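Local coordinates for protein Zn-dependent hydrolase of metallo-beta-lactamase superfamily TM0207 (Thermotoga maritima, PDB 1VJN) that is probably a zinc-dependent hydrolase of the metallo-beta-lactamase superfamily, although its substrate has not been established, at residues D188-K191 against S195-R198; M172-K177 against L184-F189; G125-P130 against P154-E159. All blocks are in the same frame, centred on the assembly; numbering follows the deposited sequence.

Contact 1 of 3, residues D188-K191 against S195-R198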
ATOM      1  N   ASP A 188      -2.603  13.203 -12.824  1.00 23.42           N
ATOM      2  CA  ASP A 188      -3.058  12.353 -13.941  1.00 21.98           C
ATOM      3  C   ASP A 188      -3.967  11.224 -13.496  1.00 19.69           C
ATOM      4  O   ASP A 188      -4.807  10.760 -14.228  1.00 23.00           O
ATOM      5  CB  ASP A 188      -1.866  11.723 -14.672  1.00 24.28           C
ATOM      6  CG  ASP A 188      -1.087  12.725 -15.491  1.00 23.07           C
ATOM      7  OD1 ASP A 188      -1.347  13.947 -15.394  1.00 37.76           O
ATOM      8  OD2 ASP A 188      -0.174  12.379 -16.261  1.00 39.69           O
ATOM      9  N   PHE A 189      -3.767  10.732 -12.301  1.00 18.52           N
ATOM     10  CA  PHE A 189      -4.677   9.756 -11.723  1.00 16.55           C
ATOM     11  C   PHE A 189      -5.939  10.438 -11.210  1.00 15.04           C
ATOM     12  O   PHE A 189      -7.063   9.972 -11.441  1.00 18.20           O
ATOM     13  CB  PHE A 189      -3.921   9.045 -10.630  1.00 14.41           C
ATOM     14  CG  PHE A 189      -4.672   7.955  -9.948  1.00 16.04           C
ATOM     15  CD1 PHE A 189      -5.046   6.817 -10.626  1.00 16.23           C
ATOM     16  CD2 PHE A 189      -4.944   8.045  -8.570  1.00 19.45           C
ATOM     17  CE1 PHE A 189      -5.699   5.803  -9.983  1.00 20.59           C
ATOM     18  CE2 PHE A 189      -5.614   7.031  -7.925  1.00 21.01           C
ATOM     19  CZ  PHE A 189      -5.983   5.907  -8.615  1.00 19.25           C
ATOM     20  N   LEU A 190      -5.784  11.566 -10.530  1.00 18.74           N
ATOM     21  CA  LEU A 190      -6.948  12.249  -9.921  1.00 19.77           C
ATOM     22  C   LEU A 190      -8.015  12.662 -10.933  1.00 19.55           C
ATOM     23  O   LEU A 190      -9.208  12.658 -10.629  1.00 19.93           O
ATOM     24  CB  LEU A 190      -6.511  13.491  -9.126  1.00 19.41           C
ATOM     25  CG  LEU A 190      -5.489  13.236  -8.025  1.00 22.21           C
ATOM     26  CD1 LEU A 190      -5.144  14.534  -7.269  1.00 18.24           C
ATOM     27  CD2 LEU A 190      -5.973  12.170  -7.068  1.00 25.93           C
ATOM     28  N   LYS A 191      -7.589  13.058 -12.126  1.00 21.21           N
ATOM     29  CA  LYS A 191      -8.523  13.446 -13.168  1.00 21.14           C
ATOM     30  C   LYS A 191      -9.475  12.311 -13.616  1.00 20.20           C
ATOM     31  O   LYS A 191     -10.461  12.562 -14.286  1.00 18.89           O
ATOM     32  CB  LYS A 191      -7.799  14.072 -14.373  1.00 24.36           C
ATOM     33  CG  LYS A 191      -6.729  13.203 -15.020  1.00 35.74           C
ATOM     34  CD  LYS A 191      -6.755  13.233 -16.557  1.00 48.06           C
ATOM     35  CE  LYS A 191      -6.600  14.632 -17.155  1.00 52.50           C
ATOM     36  NZ  LYS A 191      -7.000  14.653 -18.623  1.00 57.60           N
ATOM     37  N   SER A 195     -14.149  13.039  -7.556  1.00 26.00           N
ATOM     38  CA  SER A 195     -13.732  13.766  -6.399  1.00 27.36           C
ATOM     39  C   SER A 195     -12.502  13.088  -5.795  1.00 25.44           C
ATOM     40  O   SER A 195     -12.156  11.965  -6.144  1.00 24.40           O
ATOM     41  CB  SER A 195     -14.868  13.764  -5.367  1.00 31.05           C
ATOM     42  OG  SER A 195     -15.179  12.419  -4.993  1.00 33.24           O
ATOM     43  N   TYR A 196     -11.863  13.801  -4.867  1.00 22.62           N
ATOM     44  CA  TYR A 196     -10.752  13.310  -4.062  1.00 19.60           C
ATOM     45  C   TYR A 196     -10.554  14.239  -2.859  1.00 20.15           C
ATOM     46  O   TYR A 196     -11.173  15.316  -2.761  1.00 15.15           O
ATOM     47  CB  TYR A 196      -9.463  13.246  -4.882  1.00 24.13           C
ATOM     48  CG  TYR A 196      -8.905  14.575  -5.365  1.00 21.57           C
ATOM     49  CD1 TYR A 196      -8.037  15.299  -4.588  1.00 26.36           C
ATOM     50  CD2 TYR A 196      -9.211  15.065  -6.620  1.00 17.53           C
ATOM     51  CE1 TYR A 196      -7.526  16.517  -5.019  1.00 26.92           C
ATOM     52  CE2 TYR A 196      -8.688  16.247  -7.073  1.00 21.91           C
ATOM     53  CZ  TYR A 196      -7.840  16.969  -6.267  1.00 29.00           C
ATOM     54  OH  TYR A 196      -7.309  18.164  -6.688  1.00 29.97           O
ATOM     55  N   GLU A 197      -9.679  13.832  -1.967  1.00 16.82           N
ATOM     56  CA  GLU A 197      -9.396  14.565  -0.802  1.00 19.39           C
ATOM     57  C   GLU A 197      -7.909  14.533  -0.601  1.00 17.98           C
ATOM     58  O   GLU A 197      -7.247  13.530  -0.904  1.00 21.10           O
ATOM     59  CB  GLU A 197     -10.096  13.848   0.345  1.00 23.83           C
ATOM     60  CG  GLU A 197     -10.312  14.591   1.623  1.00 27.87           C
ATOM     61  CD  GLU A 197     -10.911  13.661   2.679  1.00 31.75           C
ATOM     62  OE1 GLU A 197     -12.124  13.324   2.567  1.00 45.75           O
ATOM     63  OE2 GLU A 197     -10.158  13.253   3.607  1.00 43.62           O
ATOM     64  N   ARG A 198      -7.373  15.614  -0.050  1.00 19.37           N
ATOM     65  CA  ARG A 198      -5.980  15.645   0.362  1.00 21.49           C
ATOM     66  C   ARG A 198      -5.928  15.691   1.876  1.00 20.87           C
ATOM     67  O   ARG A 198      -6.726  16.375   2.514  1.00 20.02           O
ATOM     68  CB  ARG A 198      -5.261  16.857  -0.224  1.00 22.54           C
ATOM     69  CG  ARG A 198      -5.130  16.797  -1.743  1.00 24.63           C
ATOM     70  CD  ARG A 198      -4.616  18.117  -2.381  1.00 24.58           C
ATOM     71  NE  ARG A 198      -4.600  18.076  -3.856  1.00 31.55           N
ATOM     72  CZ  ARG A 198      -3.612  17.567  -4.628  1.00 36.68           C
ATOM     73  NH1 ARG A 198      -2.516  17.027  -4.102  1.00 35.20           N
ATOM     74  NH2 ARG A 198      -3.734  17.604  -5.957  1.00 44.11           N
TER
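L190 meets the ring of Y196 across a short connection: L190, on helix 187-190, faces the chain that leads into strand 197-198. The two backbones stay well apart, with 7.1 Å between the CA atoms of L190 and Y196, and no hydrogen bond crosses between them. About 144 Å² of surface is buried, counting both sides, and L190 supplies more than half of it.

The apolar part is a CH-pi contact. L190 CD1 sits over the face of the Y196 ring, 3.8 Å from the ring centroid and 10° off the ring normal, which puts the methyl close to the middle of the ring. L190 CB covers another part of the same ring, 4.0 Å from Y196 CD2. With CG of Y196 held between the backbone N and the carbonyl carbon (chi1 65°), the phenol turns its flat side to the helix, and the two side chains cross at about a right angle.

The second kind of contact is between a methyl and a charged group. The extended side chain of R198 carries NH2 to 3.6 Å from L190 CD1, the guanidinium meeting that methyl obliquely. The same methyl therefore touches both an aromatic face and a cationic end, but the arginine contact is van der Waals only; R198 NH2 also forms a long, weak ion pair with D187 OD1.

Strand 197-198 is one of the two outermost strands of the eight-stranded mixed sheet, and E197 pairs by backbone hydrogen bonds with V214 and V216. L190 also packs on V214 and V216, while Y196 touches V214 and R198 touches V216, so this helix-loop-strand connection packs helix 187-190 against strand 213-216 beside the edge of one sheet of the metallo-hydrolase/oxidoreductase fold.

Contact 2 of 3, residues M172-K177 against L184-F189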
HETATM    1  N   MSE A 172       0.410   6.118  -4.819  1.00 21.71           N
HETATM    2  CA  MSE A 172       1.789   6.340  -4.404  1.00 26.02           C
HETATM    3  C   MSE A 172       2.628   6.223  -5.649  1.00 22.81           C
HETATM    4  O   MSE A 172       2.083   5.963  -6.719  1.00 21.40           O
HETATM    5  CB  MSE A 172       2.231   5.325  -3.353  1.00 28.09           C
HETATM    6  CG  MSE A 172       2.005   3.894  -3.776  1.00 30.78           C
HETATM    7 SE   MSE A 172       2.343   2.541  -2.328  1.00 41.00          SE
HETATM    8  CE  MSE A 172       1.976   0.951  -3.443  1.00 29.51           C
ATOM      9  N   HIS A 173       3.935   6.451  -5.500  1.00 23.05           N
ATOM     10  CA  HIS A 173       4.916   6.204  -6.572  1.00 22.71           C
ATOM     11  C   HIS A 173       4.651   7.170  -7.741  1.00 18.91           C
ATOM     12  O   HIS A 173       4.531   6.727  -8.874  1.00 21.40           O
ATOM     13  CB  HIS A 173       4.840   4.757  -7.142  1.00 27.51           C
ATOM     14  CG  HIS A 173       5.484   3.704  -6.301  1.00 41.64           C
ATOM     15  ND1 HIS A 173       4.763   2.679  -5.710  1.00 54.18           N
ATOM     16  CD2 HIS A 173       6.782   3.466  -6.004  1.00 52.17           C
ATOM     17  CE1 HIS A 173       5.586   1.877  -5.060  1.00 49.74           C
ATOM     18  NE2 HIS A 173       6.816   2.341  -5.211  1.00 56.14           N
ATOM     19  N   TYR A 174       4.518   8.467  -7.455  1.00 15.64           N
ATOM     20  CA  TYR A 174       4.281   9.485  -8.465  1.00 18.30           C
ATOM     21  C   TYR A 174       5.341  10.583  -8.334  1.00 18.43           C
ATOM     22  O   TYR A 174       6.174  10.486  -7.436  1.00 17.09           O
ATOM     23  CB  TYR A 174       2.849  10.054  -8.326  1.00 18.52           C
ATOM     24  CG  TYR A 174       2.417  10.403  -6.939  1.00  9.52           C
ATOM     25  CD1 TYR A 174       2.779  11.592  -6.387  1.00 17.79           C
ATOM     26  CD2 TYR A 174       1.567   9.565  -6.205  1.00 15.27           C
ATOM     27  CE1 TYR A 174       2.390  11.940  -5.129  1.00 25.33           C
ATOM     28  CE2 TYR A 174       1.123   9.932  -4.959  1.00 17.80           C
ATOM     29  CZ  TYR A 174       1.558  11.128  -4.420  1.00 23.66           C
ATOM     30  OH  TYR A 174       1.191  11.536  -3.163  1.00 24.10           O
ATOM     31  N   LYS A 175       5.300  11.590  -9.232  1.00 17.65           N
ATOM     32  CA  LYS A 175       6.234  12.694  -9.263  1.00 20.24           C
ATOM     33  C   LYS A 175       6.209  13.468  -7.962  1.00 20.10           C
ATOM     34  O   LYS A 175       5.126  13.882  -7.513  1.00 18.58           O
ATOM     35  CB  LYS A 175       5.924  13.669 -10.409  1.00 20.24           C
ATOM     36  CG  LYS A 175       7.070  14.531 -10.772  1.00 23.53           C
ATOM     37  CD  LYS A 175       6.725  15.564 -11.908  1.00 27.28           C
ATOM     38  CE  LYS A 175       6.423  14.901 -13.257  1.00 35.85           C
ATOM     39  NZ  LYS A 175       7.567  14.088 -13.820  1.00 40.06           N
ATOM     40  N   THR A 176       7.410  13.624  -7.390  1.00 22.04           N
ATOM     41  CA  THR A 176       7.683  14.480  -6.225  1.00 22.68           C
ATOM     42  C   THR A 176       8.759  15.464  -6.604  1.00 21.49           C
ATOM     43  O   THR A 176       9.269  15.415  -7.716  1.00 22.08           O
ATOM     44  CB  THR A 176       8.144  13.618  -4.986  1.00 24.83           C
ATOM     45  OG1 THR A 176       9.382  12.938  -5.262  1.00 28.63           O
ATOM     46  CG2 THR A 176       7.180  12.490  -4.700  1.00 26.04           C
ATOM     47  N   LYS A 177       9.133  16.345  -5.674  1.00 22.60           N
ATOM     48  CA  LYS A 177      10.071  17.435  -5.977  1.00 22.40           C
ATOM     49  C   LYS A 177      11.444  16.905  -6.394  1.00 23.45           C
ATOM     50  O   LYS A 177      12.063  17.401  -7.329  1.00 24.98           O
ATOM     51  CB  LYS A 177      10.246  18.381  -4.777  1.00 21.76           C
ATOM     52  CG  LYS A 177      10.841  19.721  -5.218  1.00 26.76           C
ATOM     53  CD  LYS A 177      11.265  20.614  -4.071  1.00 29.18           C
ATOM     54  CE  LYS A 177      11.875  21.903  -4.604  1.00 33.75           C
ATOM     55  NZ  LYS A 177      12.441  22.721  -3.504  1.00 38.70           N
ATOM     56  N   LEU A 184       4.834  10.186 -13.666  1.00 21.58           N
ATOM     57  CA  LEU A 184       3.712  11.081 -13.896  1.00 18.58           C
ATOM     58  C   LEU A 184       3.259  11.715 -12.589  1.00 18.16           C
ATOM     59  O   LEU A 184       3.432  11.136 -11.512  1.00 15.79           O
ATOM     60  CB  LEU A 184       2.556  10.314 -14.526  1.00 21.57           C
ATOM     61  CG  LEU A 184       2.820   9.732 -15.921  1.00 22.81           C
ATOM     62  CD1 LEU A 184       1.745   8.732 -16.328  1.00 24.97           C
ATOM     63  CD2 LEU A 184       2.972  10.849 -16.995  1.00 23.93           C
ATOM     64  N   PRO A 185       2.679  12.909 -12.672  1.00 18.58           N
ATOM     65  CA  PRO A 185       2.106  13.539 -11.506  1.00 18.71           C
ATOM     66  C   PRO A 185       0.860  12.785 -11.005  1.00 18.65           C
ATOM     67  O   PRO A 185       0.195  12.135 -11.786  1.00 18.19           O
ATOM     68  CB  PRO A 185       1.738  14.923 -12.008  1.00 21.60           C
ATOM     69  CG  PRO A 185       1.506  14.740 -13.438  1.00 17.38           C
ATOM     70  CD  PRO A 185       2.546  13.756 -13.876  1.00 17.64           C
ATOM     71  N   VAL A 186       0.573  12.895  -9.705  1.00 17.36           N
ATOM     72  CA  VAL A 186      -0.623  12.314  -9.130  1.00 18.50           C
ATOM     73  C   VAL A 186      -1.885  12.907  -9.786  1.00 16.97           C
ATOM     74  O   VAL A 186      -2.905  12.252  -9.881  1.00 15.74           O
ATOM     75  CB  VAL A 186      -0.648  12.481  -7.558  1.00 14.29           C
ATOM     76  CG1 VAL A 186      -0.889  13.888  -7.119  1.00 18.33           C
ATOM     77  CG2 VAL A 186      -1.702  11.565  -6.983  1.00 20.84           C
ATOM     78  N   ASP A 187      -1.792  14.134 -10.280  1.00 18.26           N
ATOM     79  CA  ASP A 187      -2.930  14.778 -10.946  1.00 21.74           C
ATOM     80  C   ASP A 187      -3.469  13.975 -12.137  1.00 22.83           C
ATOM     81  O   ASP A 187      -4.662  14.043 -12.425  1.00 17.17           O
ATOM     82  CB  ASP A 187      -2.550  16.184 -11.415  1.00 25.59           C
ATOM     83  CG  ASP A 187      -2.373  17.188 -10.254  1.00 36.36           C
ATOM     84  OD1 ASP A 187      -2.584  16.843  -9.053  1.00 42.05           O
ATOM     85  OD2 ASP A 187      -2.017  18.377 -10.474  1.00 50.97           O
ATOM     86  N   ASP A 188      -2.603  13.203 -12.824  1.00 23.42           N
ATOM     87  CA  ASP A 188      -3.058  12.353 -13.941  1.00 21.98           C
ATOM     88  C   ASP A 188      -3.967  11.224 -13.496  1.00 19.69           C
ATOM     89  O   ASP A 188      -4.807  10.760 -14.228  1.00 23.00           O
ATOM     90  CB  ASP A 188      -1.866  11.723 -14.672  1.00 24.28           C
ATOM     91  CG  ASP A 188      -1.087  12.725 -15.491  1.00 23.07           C
ATOM     92  OD1 ASP A 188      -1.347  13.947 -15.394  1.00 37.76           O
ATOM     93  OD2 ASP A 188      -0.174  12.379 -16.261  1.00 39.69           O
ATOM     94  N   PHE A 189      -3.767  10.732 -12.301  1.00 18.52           N
ATOM     95  CA  PHE A 189      -4.677   9.756 -11.723  1.00 16.55           C
ATOM     96  C   PHE A 189      -5.939  10.438 -11.210  1.00 15.04           C
ATOM     97  O   PHE A 189      -7.063   9.972 -11.441  1.00 18.20           O
ATOM     98  CB  PHE A 189      -3.921   9.045 -10.630  1.00 14.41           C
ATOM     99  CG  PHE A 189      -4.672   7.955  -9.948  1.00 16.04           C
ATOM    100  CD1 PHE A 189      -5.046   6.817 -10.626  1.00 16.23           C
ATOM    101  CD2 PHE A 189      -4.944   8.045  -8.570  1.00 19.45           C
ATOM    102  CE1 PHE A 189      -5.699   5.803  -9.983  1.00 20.59           C
ATOM    103  CE2 PHE A 189      -5.614   7.031  -7.925  1.00 21.01           C
ATOM    104  CZ  PHE A 189      -5.983   5.907  -8.615  1.00 19.25           C
TER
HETATM  105  O   HOH W   1       2.563  14.503  -8.241  1.00 28.19           O
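K175 and P185 bring the two backbones together, 4.8 Å apart at their CA atoms, and beside them K175 N donates a hydrogen bond to L184 O (3.0 Å). In this metallo-hydrolase/oxidoreductase fold, the bond ties the loop after strand 168-172 to the lead-in of helix 187-190. A bridging water adds a second tie, donating to K175 O and accepting from V186 N.

The side chains continue the contact on two fronts. V186 lies over the ring of Y174, its CB 3.7 Å from the centroid and 8° off the normal, a CH-pi contact centred on the face. V186 CG2 extends the overlap to one side of the ring, 3.8 Å from Y174 CE2. A chi1 of 46° swings the tyrosine ring alongside V186; V146 and P171 add further packing, on Y174 and V186 respectively.

On the other front, K175 runs alongside P185. Its chain bends at chi3 and chi4, turning NZ to a hydrogen bond with L183 O, while the aliphatic CE rests 4.1 Å from P185 CD.

Contact 3 of 3, residues G125-P130 against P154-E159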
ATOM      1  N   GLY A 125       3.516  -3.802 -11.695  1.00 19.61           N
ATOM      2  CA  GLY A 125       3.967  -3.420 -13.022  1.00 18.39           C
ATOM      3  C   GLY A 125       2.980  -3.701 -14.107  1.00 19.85           C
ATOM      4  O   GLY A 125       3.213  -3.320 -15.268  1.00 21.99           O
ATOM      5  N   HIS A 126       1.906  -4.419 -13.791  1.00 16.53           N
ATOM      6  CA  HIS A 126       0.947  -4.829 -14.845  1.00 20.08           C
ATOM      7  C   HIS A 126      -0.401  -4.903 -14.134  1.00 18.81           C
ATOM      8  O   HIS A 126      -0.476  -4.989 -12.914  1.00 15.91           O
ATOM      9  CB  HIS A 126       1.287  -6.220 -15.458  1.00 19.83           C
ATOM     10  CG  HIS A 126       1.364  -7.307 -14.420  1.00 24.03           C
ATOM     11  ND1 HIS A 126       0.247  -7.853 -13.828  1.00 29.04           N
ATOM     12  CD2 HIS A 126       2.427  -7.862 -13.784  1.00 33.85           C
ATOM     13  CE1 HIS A 126       0.612  -8.735 -12.914  1.00 31.72           C
ATOM     14  NE2 HIS A 126       1.932  -8.770 -12.876  1.00 31.28           N
ATOM     15  N   VAL A 127      -1.469  -4.807 -14.883  1.00 17.88           N
ATOM     16  CA  VAL A 127      -2.809  -4.958 -14.297  1.00 20.73           C
ATOM     17  C   VAL A 127      -2.875  -6.361 -13.703  1.00 17.65           C
ATOM     18  O   VAL A 127      -2.395  -7.287 -14.327  1.00 19.57           O
ATOM     19  CB  VAL A 127      -3.876  -4.769 -15.387  1.00 23.65           C
ATOM     20  CG1 VAL A 127      -5.271  -5.201 -14.902  1.00 27.72           C
ATOM     21  CG2 VAL A 127      -3.879  -3.295 -15.871  1.00 27.36           C
ATOM     22  N   LEU A 128      -3.424  -6.548 -12.518  1.00 18.03           N
ATOM     23  CA  LEU A 128      -3.590  -7.914 -11.959  1.00 17.33           C
ATOM     24  C   LEU A 128      -4.248  -8.946 -12.915  1.00 16.69           C
ATOM     25  O   LEU A 128      -5.167  -8.621 -13.642  1.00 13.94           O
ATOM     26  CB  LEU A 128      -4.454  -7.883 -10.697  1.00 21.69           C
ATOM     27  CG  LEU A 128      -3.867  -7.038  -9.558  1.00 19.85           C
ATOM     28  CD1 LEU A 128      -4.861  -6.793  -8.444  1.00 18.34           C
ATOM     29  CD2 LEU A 128      -2.640  -7.657  -9.003  1.00 20.77           C
ATOM     30  N   THR A 129      -3.793 -10.191 -12.869  1.00 15.31           N
ATOM     31  CA  THR A 129      -4.409 -11.269 -13.655  1.00 13.66           C
ATOM     32  C   THR A 129      -5.677 -11.701 -12.923  1.00 11.54           C
ATOM     33  O   THR A 129      -5.838 -11.428 -11.707  1.00 12.11           O
ATOM     34  CB  THR A 129      -3.469 -12.497 -13.759  1.00 15.28           C
ATOM     35  OG1 THR A 129      -3.236 -12.997 -12.450  1.00 15.35           O
ATOM     36  CG2 THR A 129      -2.060 -12.141 -14.269  1.00 16.17           C
ATOM     37  N   PRO A 130      -6.572 -12.419 -13.611  1.00  9.40           N
ATOM     38  CA  PRO A 130      -7.737 -12.966 -12.915  1.00 12.31           C
ATOM     39  C   PRO A 130      -7.373 -13.799 -11.649  1.00 14.97           C
ATOM     40  O   PRO A 130      -8.082 -13.734 -10.644  1.00 13.78           O
ATOM     41  CB  PRO A 130      -8.414 -13.802 -13.991  1.00 12.67           C
ATOM     42  CG  PRO A 130      -8.015 -13.119 -15.289  1.00  9.08           C
ATOM     43  CD  PRO A 130      -6.579 -12.727 -15.043  1.00 11.63           C
ATOM     44  N   PRO A 154      -1.691   5.658 -14.378  1.00 18.07           N
ATOM     45  CA  PRO A 154      -2.974   6.062 -13.830  1.00 20.01           C
ATOM     46  C   PRO A 154      -4.200   5.266 -14.306  1.00 20.61           C
ATOM     47  O   PRO A 154      -5.022   4.887 -13.479  1.00 15.51           O
ATOM     48  CB  PRO A 154      -3.081   7.556 -14.229  1.00 17.99           C
ATOM     49  CG  PRO A 154      -2.093   7.788 -15.278  1.00 25.74           C
ATOM     50  CD  PRO A 154      -1.015   6.759 -15.071  1.00 20.61           C
ATOM     51  N   LYS A 155      -4.339   5.024 -15.617  1.00 17.80           N
ATOM     52  CA  LYS A 155      -5.487   4.314 -16.085  1.00 20.05           C
ATOM     53  C   LYS A 155      -5.477   2.859 -15.652  1.00 17.81           C
ATOM     54  O   LYS A 155      -6.506   2.309 -15.299  1.00 16.04           O
ATOM     55  CB  LYS A 155      -5.589   4.425 -17.595  1.00 22.37           C
ATOM     56  CG  LYS A 155      -5.690   5.877 -18.091  1.00 29.40           C
ATOM     57  CD  LYS A 155      -6.000   5.939 -19.609  1.00 31.98           C
ATOM     58  CE  LYS A 155      -6.588   7.330 -20.035  1.00 43.43           C
ATOM     59  NZ  LYS A 155      -7.136   7.360 -21.458  1.00 41.31           N
ATOM     60  N   GLU A 156      -4.305   2.225 -15.657  1.00 16.73           N
ATOM     61  CA  GLU A 156      -4.199   0.852 -15.224  1.00 17.76           C
ATOM     62  C   GLU A 156      -4.444   0.783 -13.714  1.00 17.44           C
ATOM     63  O   GLU A 156      -4.960  -0.205 -13.234  1.00 17.17           O
ATOM     64  CB  GLU A 156      -2.807   0.296 -15.500  1.00 18.58           C
ATOM     65  CG  GLU A 156      -2.473   0.104 -16.972  1.00 27.30           C
ATOM     66  CD  GLU A 156      -0.975  -0.105 -17.180  1.00 34.92           C
ATOM     67  OE1 GLU A 156      -0.149   0.805 -16.834  1.00 37.27           O
ATOM     68  OE2 GLU A 156      -0.631  -1.176 -17.677  1.00 35.09           O
ATOM     69  N   ALA A 157      -4.044   1.812 -12.958  1.00 17.11           N
ATOM     70  CA  ALA A 157      -4.298   1.785 -11.502  1.00 16.04           C
ATOM     71  C   ALA A 157      -5.783   1.852 -11.195  1.00 17.58           C
ATOM     72  O   ALA A 157      -6.267   1.150 -10.298  1.00 18.23           O
ATOM     73  CB  ALA A 157      -3.575   2.879 -10.800  1.00 14.39           C
ATOM     74  N   LYS A 158      -6.519   2.682 -11.914  1.00 18.85           N
ATOM     75  CA  LYS A 158      -7.979   2.723 -11.730  1.00 19.15           C
ATOM     76  C   LYS A 158      -8.624   1.370 -12.104  1.00 17.47           C
ATOM     77  O   LYS A 158      -9.578   0.938 -11.472  1.00 18.54           O
ATOM     78  CB  LYS A 158      -8.639   3.838 -12.552  1.00 18.53           C
ATOM     79  CG  LYS A 158     -10.101   4.069 -12.201  1.00 21.24           C
ATOM     80  CD  LYS A 158     -10.699   5.226 -13.014  1.00 26.21           C
ATOM     81  CE  LYS A 158     -12.160   5.481 -12.664  1.00 33.78           C
ATOM     82  NZ  LYS A 158     -12.888   4.195 -12.583  1.00 36.20           N
ATOM     83  N   GLU A 159      -8.126   0.738 -13.158  1.00 22.64           N
ATOM     84  CA  GLU A 159      -8.629  -0.581 -13.593  1.00 23.51           C
ATOM     85  C   GLU A 159      -8.462  -1.651 -12.479  1.00 18.51           C
ATOM     86  O   GLU A 159      -9.401  -2.395 -12.136  1.00 15.44           O
ATOM     87  CB  GLU A 159      -7.881  -0.966 -14.853  1.00 22.51           C
ATOM     88  CG  GLU A 159      -8.496  -2.069 -15.666  1.00 34.27           C
ATOM     89  CD  GLU A 159      -7.714  -2.355 -16.951  1.00 33.04           C
ATOM     90  OE1 GLU A 159      -7.000  -1.444 -17.473  1.00 41.43           O
ATOM     91  OE2 GLU A 159      -7.821  -3.517 -17.437  1.00 45.76           O
TER
HETATM   92  O   HOH W   2      -1.041  -4.196 -17.530  1.00 44.53           O
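V127 carries the contact of 125-130 with 154-159, its CA 6.0 Å from that of E156. It joins the loop between strand 116-120 and helix 130-136, whose N-cap residue is T129, to helix 154-163. Near the helix start, P154 packs on L184, D188 and F189.

E156 makes the first touch. Its CB lies 3.8 Å from V127 CG2, and its CG also packs against this methyl, the two side chains crossing at a slant. Beyond CG the glutamate is extended, and its carboxylate has two different roles: OE1 accepts a hydrogen bond from G153 N, whereas OE2 receives a water, at 3.1 Å, that in turn accepts from V127 N at 2.8 Å.

A157 points away from the loop and packs on V146 and F189, and K158 forms a salt bridge with D162. E159, three residues after E156 and about one turn on, then reaches back to V127. With CG anti to the backbone N (chi1 -163°), its carboxylate spans both methyls, OE1 standing 4.0 Å from CG2 and OE2 4.0 Å from CG1.

Within the loop, H126 ND1 donates to V127 O (2.7 Å, 175°), a nearly straight bond lying in the imidazole plane, and its NE2 bonds to T93 O. No direct hydrogen bond crosses the contact: one valine packs against the carbon chain of E156 and the carboxylate of E159, and the polar link is water-mediated, consistent with a contact at the protein surface.

In the fold
Contacts 1 and 2 both use helix 187-190, sharing D188 and F189, and their centres lie 11 Å apart; contact 3 stands 16 to 17 Å from each, centre to centre, but touches them through P154 and A157 against F189. Contact 1 is partly buried at a sheet edge, while contacts 2 and 3 lie at the surface. A CH-pi contact over a tyrosine face occurs in both 188-191/195-198 and 172-177/184-189, but the latter adds a direct backbone bond and a bridging water. The 125-130/154-159 contact pairs aliphatic and carboxylate groups through van der Waals touches and water, with no aromatic partner.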